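Nird-like protein (PDB 4CH7) decarboxylates siroheme, probably by way of monodecarboxysiroheme, to 12,18-didecarboxysiroheme in the biosynthesis of heme d1. Local coordinates at residues A67-K72 with L103-A108; N94-H99 with S308-K313; M236-V241 with E269-N274. All blocks are in the same frame, centred on the assembly; numbering follows the deposited sequence.

Contact 1: A67-K72 with L103-A108; sequences ALIAFK and LWFTLA
Strand 67-71 pairs antiparallel with strand 103-108, Ala67 facing Leu107 and Phe71 facing Leu103, through six backbone hydrogen bonds, the shortest being Phe71 N to Leu103 O at 2.6 Å. Ile69 and Phe105 form the central hydrogen-bonded pair. Phe105 has chi1 of 60°, which sets its CG between the backbone N and the carbonyl carbon and lays the ring under Ile69. Ile69 CB stands over one face, 3.8 Å from the centroid of the Phe105 ring, and Ile69 CG2 meets Phe105 CZ at 3.5 Å. The same phenylalanine turns its edge to Phe71. The two rings make a T-shaped (edge-to-face) pair, with planes at 88° and Phe105 CE1 over the centre of the Phe71 ring. Ile69 CG1 continues the apolar row to Leu107 CB. Helices 75-87 and 116-126 cover this face, Val85 lying on Phe105 and Val120 on Ile69.

On the other face, Ala70 CB sits over the six-membered ring of Trp104, 3.4 Å from its centroid. Leu68 CG comes to the edge of that ring, 3.6 Å from Trp104 CE3. Trp104 NE1 bonds to the carbonyl of Phe101.

This is the helix-covered sheet of an AsnC-like α/β domain. Its backbone polar groups are paired within the sheet, and the side chains that meet across the strands are almost wholly apolar, as suits a buried core.

Contact 2: N94-H99 with S308-K313; sequences NYERTH and STREFK
Tyr95 has its CG anti to the carbonyl carbon (chi1 -71°), and Glu311 has its CG anti to the backbone N (chi1 -179°); these torsions lay the two side chains alongside each other, pointing the same way. Glu311 CG passes Tyr95 CE1 at 3.5 Å. At the ends, Tyr95 OH donates to Glu311 OE2. The modelled separation is very short, so its exact length is doubtful. Ring and carboxylate planes are 32° apart. Arg310 O lies at the edge of the tyrosine ring, 3.2 Å from Tyr95 CD1. His93, the inferred active-site residue, is close to Tyr95.

The strands run antiparallel, and two classic beta bulges interrupt their register. Thr309 and Arg310 both face Glu96; Phe312 and Lys313 both face Asn94. The pairing joins strand 91-97 of one AsnC-like domain to strand 303-314 of the other, as neighbouring strands of the closed eight-stranded barrel. Glu96 O accepts Thr309 N at 2.9 Å and, weakly, Thr309 OG1.

On the face opposite Tyr95, Glu96 CB packs against both Arg310 CB, at 3.6 Å, and Phe312 CE2, at 3.7 Å. The carboxylate of Glu96 reaches on to a salt bridge with Arg75. The Phe312 ring also lies by the amide of Asn94, whose ND2 is 3.9 Å from Phe312 CD2 and bonds to Asn86. Phe312 CE1 stands over the centre of the Arg310 guanidinium.

Contact 3: M236-V241 with E269-N274; sequences MSVWEV and EKFRYN
The ring of Tyr273 carries Val238 CG2 over one face, 3.6 Å from the ring centroid and displaced toward the rim. At its edge lie the carbonyl carbon of Trp239 and Phe271 CD2. Tyr273 CD2 in turn stands over a face of the Phe271 ring, again offset toward the rim. Val238 CG1 reaches the edge of that second ring, 4.2 Å from Phe271 CE2. Val238 thus touches both rings with different methyl groups. CG2 lies between the backbone N and the carbonyl carbon, while CG1, anti to the carbonyl carbon (chi1 -64°), turns to Phe271.

Beyond the rings the contact is polar. The amide of Asn274 pairs with both backbone polar groups of Val241. Asn274 OD1 accepts Val241 N at 2.7 Å on a lone pair, and the bond is nearly straight at 168°. Asn274 ND2 donates a hydrogen bond to Val241 O, close to the amide plane; the modelled 2.5 Å is short, so the exact length is doubtful. These two bonds fix the rotation of the amide and tell its oxygen from its nitrogen. The backbone of Asn274 adds a bond from its N to Trp239 O, 2.9 Å long. An alanine here would lose both side-chain bonds and is likely to leave the N-H and C=O of Val241 without these mates.

Glu240 runs beside Arg272, its CG 3.5 Å from Arg272 O, but the two charged groups do not touch. Arg265 bonds to the carbonyls of Phe271 and Tyr273.

The contact joins the end of strand 233-239 to the loop leading into strand 275-281. Apolar packing at one end and an asparagine mimicking a backbone partner at the other hold this irregular loop to the strand, without regular strand pairing between 236-241 and 269-274.

Overall arrangement
From the N terminus, the chain passes the first HTH region and enters the first AsnC-like domain. Contact 1 closes a loop between strands 65-71 and 103-109, spanning helix 75-87 and strand 91-97. Contact 2 starts inside that loop, so the two cross; it closes only at strand 303-314, after a second HTH region. Contact 3 is nested within this long loop and joins strand 233-239 to the loop before strand 275-281. Contacts 1 and 2 share neighbouring strands, linked by Trp104 O and Tyr95 N. Contact 3 meets contact 1 where Trp104 touches Phe271. Contact 2 joins the two AsnC-like halves of one barrel; contacts 1 and 3 each lie within one half.

Contact 1: A67-K72 with L103-A108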
loop_
_atom_site.group_PDB
_atom_site.type_symbol
_atom_site.label_atom_id
_atom_site.label_comp_id
_atom_site.label_asym_id
_atom_site.label_seq_id
_atom_site.Cartn_x
_atom_site.Cartn_y
_atom_site.Cartn_z
ATOM N N ALA A 67 7.554 -6.437 -0.907
ATOM C CA ALA A 67 8.837 -5.789 -1.139
ATOM C C ALA A 67 8.780 -4.870 -2.346
ATOM O O ALA A 67 7.882 -4.978 -3.183
ATOM C CB ALA A 67 9.931 -6.827 -1.327
ATOM N N LEU A 68 9.752 -3.969 -2.430
ATOM C CA LEU A 68 9.899 -3.125 -3.605
ATOM C C LEU A 68 10.875 -3.804 -4.555
ATOM O O LEU A 68 12.033 -4.035 -4.206
ATOM C CB LEU A 68 10.409 -1.739 -3.215
ATOM C CG LEU A 68 10.438 -0.667 -4.303
ATOM C CD1 LEU A 68 9.063 -0.516 -4.929
ATOM C CD2 LEU A 68 10.909 0.657 -3.728
ATOM N N ILE A 69 10.400 -4.137 -5.750
ATOM C CA ILE A 69 11.223 -4.847 -6.721
ATOM C C ILE A 69 11.672 -3.910 -7.839
ATOM O O ILE A 69 10.897 -3.074 -8.302
ATOM C CB ILE A 69 10.468 -6.053 -7.312
ATOM C CG1 ILE A 69 9.856 -6.902 -6.194
ATOM C CG2 ILE A 69 11.392 -6.897 -8.178
ATOM C CD1 ILE A 69 10.872 -7.419 -5.185
ATOM N N ALA A 70 12.926 -4.048 -8.263
ATOM C CA ALA A 70 13.464 -3.243 -9.354
ATOM C C ALA A 70 14.070 -4.151 -10.417
ATOM O O ALA A 70 14.892 -5.004 -10.101
ATOM C CB ALA A 70 14.510 -2.280 -8.832
ATOM N N PHE A 71 13.661 -3.969 -11.670
ATOM C CA PHE A 71 14.205 -4.752 -12.777
ATOM C C PHE A 71 15.110 -3.901 -13.662
ATOM O O PHE A 71 14.807 -2.736 -13.931
ATOM C CB PHE A 71 13.077 -5.331 -13.635
ATOM C CG PHE A 71 12.470 -6.593 -13.085
ATOM C CD1 PHE A 71 12.817 -7.065 -11.824
ATOM C CD2 PHE A 71 11.558 -7.317 -13.841
ATOM C CE1 PHE A 71 12.256 -8.234 -11.321
ATOM C CE2 PHE A 71 10.993 -8.485 -13.349
ATOM C CZ PHE A 71 11.341 -8.944 -12.086
ATOM N N LYS A 72 16.223 -4.477 -14.109
ATOM C CA LYS A 72 17.022 -3.834 -15.146
ATOM C C LYS A 72 16.605 -4.372 -16.507
ATOM O O LYS A 72 17.008 -5.463 -16.912
ATOM C CB LYS A 72 18.523 -4.031 -14.923
ATOM C CG LYS A 72 19.384 -3.489 -16.058
ATOM C CD LYS A 72 20.588 -2.722 -15.540
ATOM C CE LYS A 72 21.461 -3.587 -14.653
ATOM N NZ LYS A 72 22.692 -2.869 -14.223
ATOM N N LEU A 103 12.719 -0.298 -14.116
ATOM C CA LEU A 103 11.373 -0.777 -13.819
ATOM C C LEU A 103 11.224 -1.110 -12.338
ATOM O O LEU A 103 11.867 -2.031 -11.832
ATOM C CB LEU A 103 11.013 -1.991 -14.680
ATOM C CG LEU A 103 9.533 -2.373 -14.630
ATOM C CD1 LEU A 103 8.696 -1.314 -15.333
ATOM C CD2 LEU A 103 9.287 -3.738 -15.232
ATOM N N TRP A 104 10.367 -0.358 -11.653
ATOM C CA TRP A 104 10.146 -0.541 -10.226
ATOM C C TRP A 104 8.693 -0.874 -9.935
ATOM O O TRP A 104 7.788 -0.131 -10.324
ATOM C CB TRP A 104 10.534 0.728 -9.471
ATOM C CG TRP A 104 12.007 0.966 -9.435
ATOM C CD1 TRP A 104 12.802 1.361 -10.470
ATOM C CD2 TRP A 104 12.867 0.832 -8.296
ATOM N NE1 TRP A 104 14.107 1.475 -10.045
ATOM C CE2 TRP A 104 14.170 1.155 -8.713
ATOM C CE3 TRP A 104 12.658 0.467 -6.964
ATOM C CZ2 TRP A 104 15.265 1.124 -7.839
ATOM C CZ3 TRP A 104 13.741 0.437 -6.101
ATOM C CH2 TRP A 104 15.026 0.765 -6.539
ATOM N N PHE A 105 8.471 -1.990 -9.251
ATOM C CA PHE A 105 7.123 -2.348 -8.837
ATOM C C PHE A 105 7.065 -2.855 -7.401
ATOM O O PHE A 105 8.060 -3.331 -6.848
ATOM C CB PHE A 105 6.479 -3.346 -9.810
ATOM C CG PHE A 105 7.216 -4.644 -9.941
ATOM C CD1 PHE A 105 8.269 -4.772 -10.837
ATOM C CD2 PHE A 105 6.834 -5.749 -9.194
ATOM C CE1 PHE A 105 8.945 -5.972 -10.970
ATOM C CE2 PHE A 105 7.500 -6.954 -9.320
ATOM C CZ PHE A 105 8.557 -7.068 -10.212
ATOM N N THR A 106 5.890 -2.720 -6.799
ATOM C CA THR A 106 5.654 -3.237 -5.461
ATOM C C THR A 106 5.003 -4.606 -5.575
ATOM O O THR A 106 3.951 -4.751 -6.200
ATOM C CB THR A 106 4.752 -2.301 -4.642
ATOM O OG1 THR A 106 5.409 -1.040 -4.461
ATOM C CG2 THR A 106 4.445 -2.912 -3.281
ATOM N N LEU A 107 5.644 -5.612 -4.987
ATOM C CA LEU A 107 5.118 -6.970 -5.024
ATOM C C LEU A 107 4.697 -7.417 -3.637
ATOM O O LEU A 107 5.444 -7.252 -2.674
ATOM C CB LEU A 107 6.161 -7.941 -5.581
ATOM C CG LEU A 107 5.801 -9.429 -5.543
ATOM C CD1 LEU A 107 4.552 -9.697 -6.362
ATOM C CD2 LEU A 107 6.957 -10.277 -6.040
ATOM N N ALA A 108 3.492 -7.970 -3.539
ATOM C CA ALA A 108 3.019 -8.569 -2.295
ATOM C C ALA A 108 2.656 -10.025 -2.550
ATOM O O ALA A 108 1.889 -10.324 -3.467
ATOM C CB ALA A 108 1.821 -7.811 -1.760
#

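Contact 2: N94-H99 with S308-K313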
loop_
_atom_site.group_PDB
_atom_site.type_symbol
_atom_site.label_atom_id
_atom_site.label_comp_id
_atom_site.label_asym_id
_atom_site.label_seq_id
_atom_site.Cartn_x
_atom_site.Cartn_y
_atom_site.Cartn_z
ATOM N N ASN A 94 3.353 -0.227 -10.445
ATOM C CA ASN A 94 4.444 -0.512 -11.372
ATOM C C ASN A 94 4.839 0.761 -12.108
ATOM O O ASN A 94 3.986 1.450 -12.670
ATOM C CB ASN A 94 4.057 -1.609 -12.369
ATOM C CG ASN A 94 5.231 -2.061 -13.228
ATOM O OD1 ASN A 94 6.388 -1.780 -12.920
ATOM N ND2 ASN A 94 4.934 -2.774 -14.307
ATOM N N TYR A 95 6.130 1.069 -12.105
ATOM C CA TYR A 95 6.601 2.326 -12.665
ATOM C C TYR A 95 7.855 2.165 -13.506
ATOM O O TYR A 95 8.714 1.327 -13.216
ATOM C CB TYR A 95 6.866 3.333 -11.543
ATOM C CG TYR A 95 5.614 3.851 -10.881
ATOM C CD1 TYR A 95 4.862 4.851 -11.476
ATOM C CD2 TYR A 95 5.186 3.346 -9.660
ATOM C CE1 TYR A 95 3.717 5.331 -10.882
ATOM C CE2 TYR A 95 4.038 3.822 -9.056
ATOM C CZ TYR A 95 3.306 4.814 -9.673
ATOM O OH TYR A 95 2.162 5.296 -9.082
ATOM N N GLU A 96 7.948 2.970 -14.558
ATOM C CA GLU A 96 9.210 3.153 -15.251
ATOM C C GLU A 96 9.908 4.334 -14.603
ATOM O O GLU A 96 9.315 5.403 -14.444
ATOM C CB GLU A 96 8.996 3.426 -16.735
ATOM C CG GLU A 96 10.281 3.790 -17.464
ATOM C CD GLU A 96 10.056 4.090 -18.926
ATOM O OE1 GLU A 96 8.982 3.734 -19.450
ATOM O OE2 GLU A 96 10.958 4.681 -19.551
ATOM N N ARG A 97 11.164 4.139 -14.215
ATOM C CA ARG A 97 11.899 5.185 -13.520
ATOM C C ARG A 97 13.247 5.489 -14.161
ATOM O O ARG A 97 13.794 4.675 -14.906
ATOM C CB ARG A 97 12.062 4.838 -12.037
ATOM C CG ARG A 97 10.738 4.693 -11.301
ATOM C CD ARG A 97 10.914 4.561 -9.797
ATOM N NE ARG A 97 9.626 4.419 -9.124
ATOM C CZ ARG A 97 8.848 5.442 -8.784
ATOM N NH1 ARG A 97 9.226 6.684 -9.056
ATOM N NH2 ARG A 97 7.691 5.227 -8.177
ATOM N N THR A 98 13.766 6.678 -13.870
ATOM C CA THR A 98 15.059 7.110 -14.386
ATOM C C THR A 98 16.186 6.574 -13.509
ATOM O O THR A 98 16.554 7.189 -12.502
ATOM C CB THR A 98 15.153 8.645 -14.448
ATOM O OG1 THR A 98 15.170 9.180 -13.118
ATOM C CG2 THR A 98 13.965 9.221 -15.204
ATOM N N HIS A 99 16.723 5.422 -13.899
ATOM C CA HIS A 99 17.776 4.742 -13.149
ATOM C C HIS A 99 18.239 3.542 -13.969
ATOM O O HIS A 99 17.532 3.106 -14.879
ATOM C CB HIS A 99 17.244 4.271 -11.791
ATOM C CG HIS A 99 18.311 3.894 -10.812
ATOM N ND1 HIS A 99 18.737 2.595 -10.633
ATOM C CD2 HIS A 99 19.027 4.644 -9.938
ATOM C CE1 HIS A 99 19.675 2.563 -9.702
ATOM N NE2 HIS A 99 19.867 3.794 -9.264
ATOM N N SER A 308 9.501 9.129 -11.928
ATOM C CA SER A 308 8.473 8.298 -12.543
ATOM C C SER A 308 8.124 8.856 -13.921
ATOM O O SER A 308 7.533 9.930 -14.027
ATOM C CB SER A 308 7.229 8.247 -11.654
ATOM O OG SER A 308 6.086 7.845 -12.388
ATOM N N THR A 309 8.506 8.136 -14.972
ATOM C CA THR A 309 8.248 8.586 -16.337
ATOM C C THR A 309 7.096 7.819 -16.982
ATOM O O THR A 309 6.635 8.174 -18.069
ATOM C CB THR A 309 9.511 8.495 -17.218
ATOM O OG1 THR A 309 10.055 7.171 -17.151
ATOM C CG2 THR A 309 10.558 9.489 -16.740
ATOM N N ARG A 310 6.640 6.770 -16.301
ATOM C CA ARG A 310 5.474 5.996 -16.729
ATOM C C ARG A 310 4.793 5.310 -15.549
ATOM O O ARG A 310 5.455 4.879 -14.603
ATOM C CB ARG A 310 5.855 4.938 -17.773
ATOM C CG ARG A 310 5.851 5.424 -19.212
ATOM C CD ARG A 310 5.572 4.294 -20.195
ATOM N NE ARG A 310 4.190 3.827 -20.118
ATOM C CZ ARG A 310 3.607 3.057 -21.032
ATOM N NH1 ARG A 310 4.286 2.661 -22.100
ATOM N NH2 ARG A 310 2.346 2.679 -20.877
ATOM N N GLU A 311 3.468 5.216 -15.609
ATOM C CA GLU A 311 2.710 4.440 -14.632
ATOM C C GLU A 311 1.972 3.313 -15.345
ATOM O O GLU A 311 0.972 3.546 -16.027
ATOM C CB GLU A 311 1.719 5.320 -13.864
ATOM C CG GLU A 311 0.907 4.562 -12.816
ATOM C CD GLU A 311 0.224 5.484 -11.824
ATOM O OE1 GLU A 311 -0.456 6.436 -12.259
ATOM O OE2 GLU A 311 0.377 5.259 -10.605
ATOM N N PHE A 312 2.475 2.094 -15.188
ATOM C CA PHE A 312 1.895 0.937 -15.856
ATOM C C PHE A 312 0.715 0.379 -15.082
ATOM O O PHE A 312 -0.159 -0.277 -15.653
ATOM C CB PHE A 312 2.948 -0.155 -16.035
ATOM C CG PHE A 312 4.070 0.236 -16.945
ATOM C CD1 PHE A 312 3.855 0.361 -18.309
ATOM C CD2 PHE A 312 5.340 0.474 -16.442
ATOM C CE1 PHE A 312 4.884 0.722 -19.157
ATOM C CE2 PHE A 312 6.375 0.834 -17.282
ATOM C CZ PHE A 312 6.144 0.961 -18.643
ATOM N N LYS A 313 0.694 0.645 -13.780
ATOM C CA LYS A 313 -0.303 0.049 -12.909
ATOM C C LYS A 313 -0.339 0.735 -11.551
ATOM O O LYS A 313 0.699 0.952 -10.923
ATOM C CB LYS A 313 -0.001 -1.440 -12.728
ATOM C CG LYS A 313 -1.081 -2.230 -12.012
ATOM C CD LYS A 313 -0.705 -3.700 -11.970
ATOM C CE LYS A 313 -1.813 -4.539 -11.369
ATOM N NZ LYS A 313 -1.447 -5.979 -11.347
#

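Contact 3: M236-V241 with E269-N274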
loop_
_atom_site.group_PDB
_atom_site.type_symbol
_atom_site.label_atom_id
_atom_site.label_comp_id
_atom_site.label_asym_id
_atom_site.label_seq_id
_atom_site.Cartn_x
_atom_site.Cartn_y
_atom_site.Cartn_z
HETATM N N MSE A 236 10.900 9.093 -6.880
HETATM C CA MSE A 236 11.338 8.425 -5.670
HETATM C C MSE A 236 12.761 8.887 -5.412
HETATM O O MSE A 236 13.675 8.538 -6.160
HETATM C CB MSE A 236 11.292 6.904 -5.844
HETATM C CG MSE A 236 12.149 6.126 -4.857
HETATM SE SE MSE A 236 12.049 4.213 -5.167
HETATM C CE MSE A 236 10.141 3.989 -4.897
ATOM N N SER A 237 12.945 9.710 -4.387
ATOM C CA SER A 237 14.285 10.125 -3.998
ATOM C C SER A 237 14.844 9.088 -3.033
ATOM O O SER A 237 14.180 8.707 -2.068
ATOM C CB SER A 237 14.262 11.505 -3.345
ATOM O OG SER A 237 13.634 11.460 -2.080
ATOM N N VAL A 238 16.050 8.608 -3.311
ATOM C CA VAL A 238 16.687 7.630 -2.437
ATOM C C VAL A 238 17.952 8.219 -1.819
ATOM O O VAL A 238 18.724 8.895 -2.496
ATOM C CB VAL A 238 16.982 6.304 -3.172
ATOM C CG1 VAL A 238 15.682 5.650 -3.609
ATOM C CG2 VAL A 238 17.888 6.536 -4.370
ATOM N N TRP A 239 18.149 7.972 -0.528
ATOM C CA TRP A 239 19.232 8.612 0.208
ATOM C C TRP A 239 20.036 7.615 1.030
ATOM O O TRP A 239 19.482 6.671 1.599
ATOM C CB TRP A 239 18.662 9.692 1.134
ATOM C CG TRP A 239 17.772 10.672 0.426
ATOM C CD1 TRP A 239 16.471 10.486 0.064
ATOM C CD2 TRP A 239 18.123 11.995 -0.000
ATOM N NE1 TRP A 239 15.992 11.610 -0.568
ATOM C CE2 TRP A 239 16.987 12.551 -0.620
ATOM C CE3 TRP A 239 19.286 12.764 0.082
ATOM C CZ2 TRP A 239 16.985 13.843 -1.156
ATOM C CZ3 TRP A 239 19.284 14.041 -0.454
ATOM C CH2 TRP A 239 18.142 14.568 -1.062
ATOM N N GLU A 240 21.348 7.825 1.088
ATOM C CA GLU A 240 22.183 7.080 2.018
ATOM C C GLU A 240 22.401 7.931 3.260
ATOM O O GLU A 240 23.067 8.968 3.207
ATOM C CB GLU A 240 23.520 6.706 1.384
ATOM C CG GLU A 240 24.424 5.893 2.300
ATOM C CD GLU A 240 25.701 5.457 1.617
ATOM O OE1 GLU A 240 25.681 5.265 0.383
ATOM O OE2 GLU A 240 26.726 5.314 2.314
ATOM N N VAL A 241 21.821 7.496 4.373
ATOM C CA VAL A 241 21.849 8.261 5.611
ATOM C C VAL A 241 22.336 7.380 6.753
ATOM O O VAL A 241 21.903 6.235 6.877
ATOM C CB VAL A 241 20.445 8.800 5.959
ATOM C CG1 VAL A 241 20.498 9.691 7.193
ATOM C CG2 VAL A 241 19.858 9.557 4.784
ATOM N N GLU A 269 24.824 -4.075 -0.287
ATOM C CA GLU A 269 25.802 -3.931 -1.359
ATOM C C GLU A 269 25.112 -3.624 -2.685
ATOM O O GLU A 269 25.596 -2.812 -3.476
ATOM C CB GLU A 269 26.650 -5.199 -1.479
ATOM C CG GLU A 269 27.562 -5.456 -0.283
ATOM C CD GLU A 269 28.139 -6.861 -0.268
ATOM O OE1 GLU A 269 27.705 -7.698 -1.088
ATOM O OE2 GLU A 269 29.026 -7.125 0.569
ATOM N N LYS A 270 23.969 -4.266 -2.913
ATOM C CA LYS A 270 23.213 -4.090 -4.149
ATOM C C LYS A 270 22.506 -2.737 -4.249
ATOM O O LYS A 270 22.213 -2.264 -5.350
ATOM C CB LYS A 270 22.203 -5.225 -4.324
ATOM C CG LYS A 270 22.839 -6.552 -4.706
ATOM C CD LYS A 270 21.812 -7.671 -4.748
ATOM C CE LYS A 270 22.454 -8.967 -5.216
ATOM N NZ LYS A 270 21.497 -10.105 -5.206
ATOM N N PHE A 271 22.235 -2.119 -3.102
ATOM C CA PHE A 271 21.557 -0.824 -3.070
ATOM C C PHE A 271 21.843 -0.119 -1.744
ATOM O O PHE A 271 21.231 -0.434 -0.723
ATOM C CB PHE A 271 20.051 -1.017 -3.258
ATOM C CG PHE A 271 19.355 0.161 -3.876
ATOM C CD1 PHE A 271 19.527 0.455 -5.220
ATOM C CD2 PHE A 271 18.517 0.965 -3.118
ATOM C CE1 PHE A 271 18.880 1.535 -5.800
ATOM C CE2 PHE A 271 17.866 2.049 -3.688
ATOM C CZ PHE A 271 18.048 2.333 -5.031
ATOM N N ARG A 272 22.768 0.838 -1.769
ATOM C CA ARG A 272 23.258 1.477 -0.546
ATOM C C ARG A 272 22.337 2.545 0.049
ATOM O O ARG A 272 22.642 3.115 1.101
ATOM C CB ARG A 272 24.658 2.060 -0.766
ATOM C CG ARG A 272 25.768 1.236 -0.127
ATOM C CD ARG A 272 26.623 0.520 -1.159
ATOM N NE ARG A 272 27.625 1.401 -1.751
ATOM C CZ ARG A 272 28.643 0.978 -2.496
ATOM N NH1 ARG A 272 28.796 -0.316 -2.738
ATOM N NH2 ARG A 272 29.511 1.847 -2.997
ATOM N N TYR A 273 21.214 2.810 -0.608
ATOM C CA TYR A 273 20.276 3.813 -0.113
ATOM C C TYR A 273 19.313 3.215 0.914
ATOM O O TYR A 273 18.639 2.220 0.640
ATOM C CB TYR A 273 19.507 4.444 -1.274
ATOM C CG TYR A 273 20.399 4.919 -2.401
ATOM C CD1 TYR A 273 21.094 6.116 -2.308
ATOM C CD2 TYR A 273 20.539 4.170 -3.560
ATOM C CE1 TYR A 273 21.909 6.549 -3.338
ATOM C CE2 TYR A 273 21.347 4.594 -4.594
ATOM C CZ TYR A 273 22.032 5.783 -4.480
ATOM O OH TYR A 273 22.841 6.208 -5.510
ATOM N N ASN A 274 19.254 3.829 2.093
ATOM C CA ASN A 274 18.412 3.334 3.177
ATOM C C ASN A 274 17.212 4.237 3.477
ATOM O O ASN A 274 16.311 3.854 4.228
ATOM C CB ASN A 274 19.240 3.112 4.447
ATOM C CG ASN A 274 19.998 4.357 4.881
ATOM O OD1 ASN A 274 20.314 5.219 4.065
ATOM N ND2 ASN A 274 20.300 4.449 6.172
#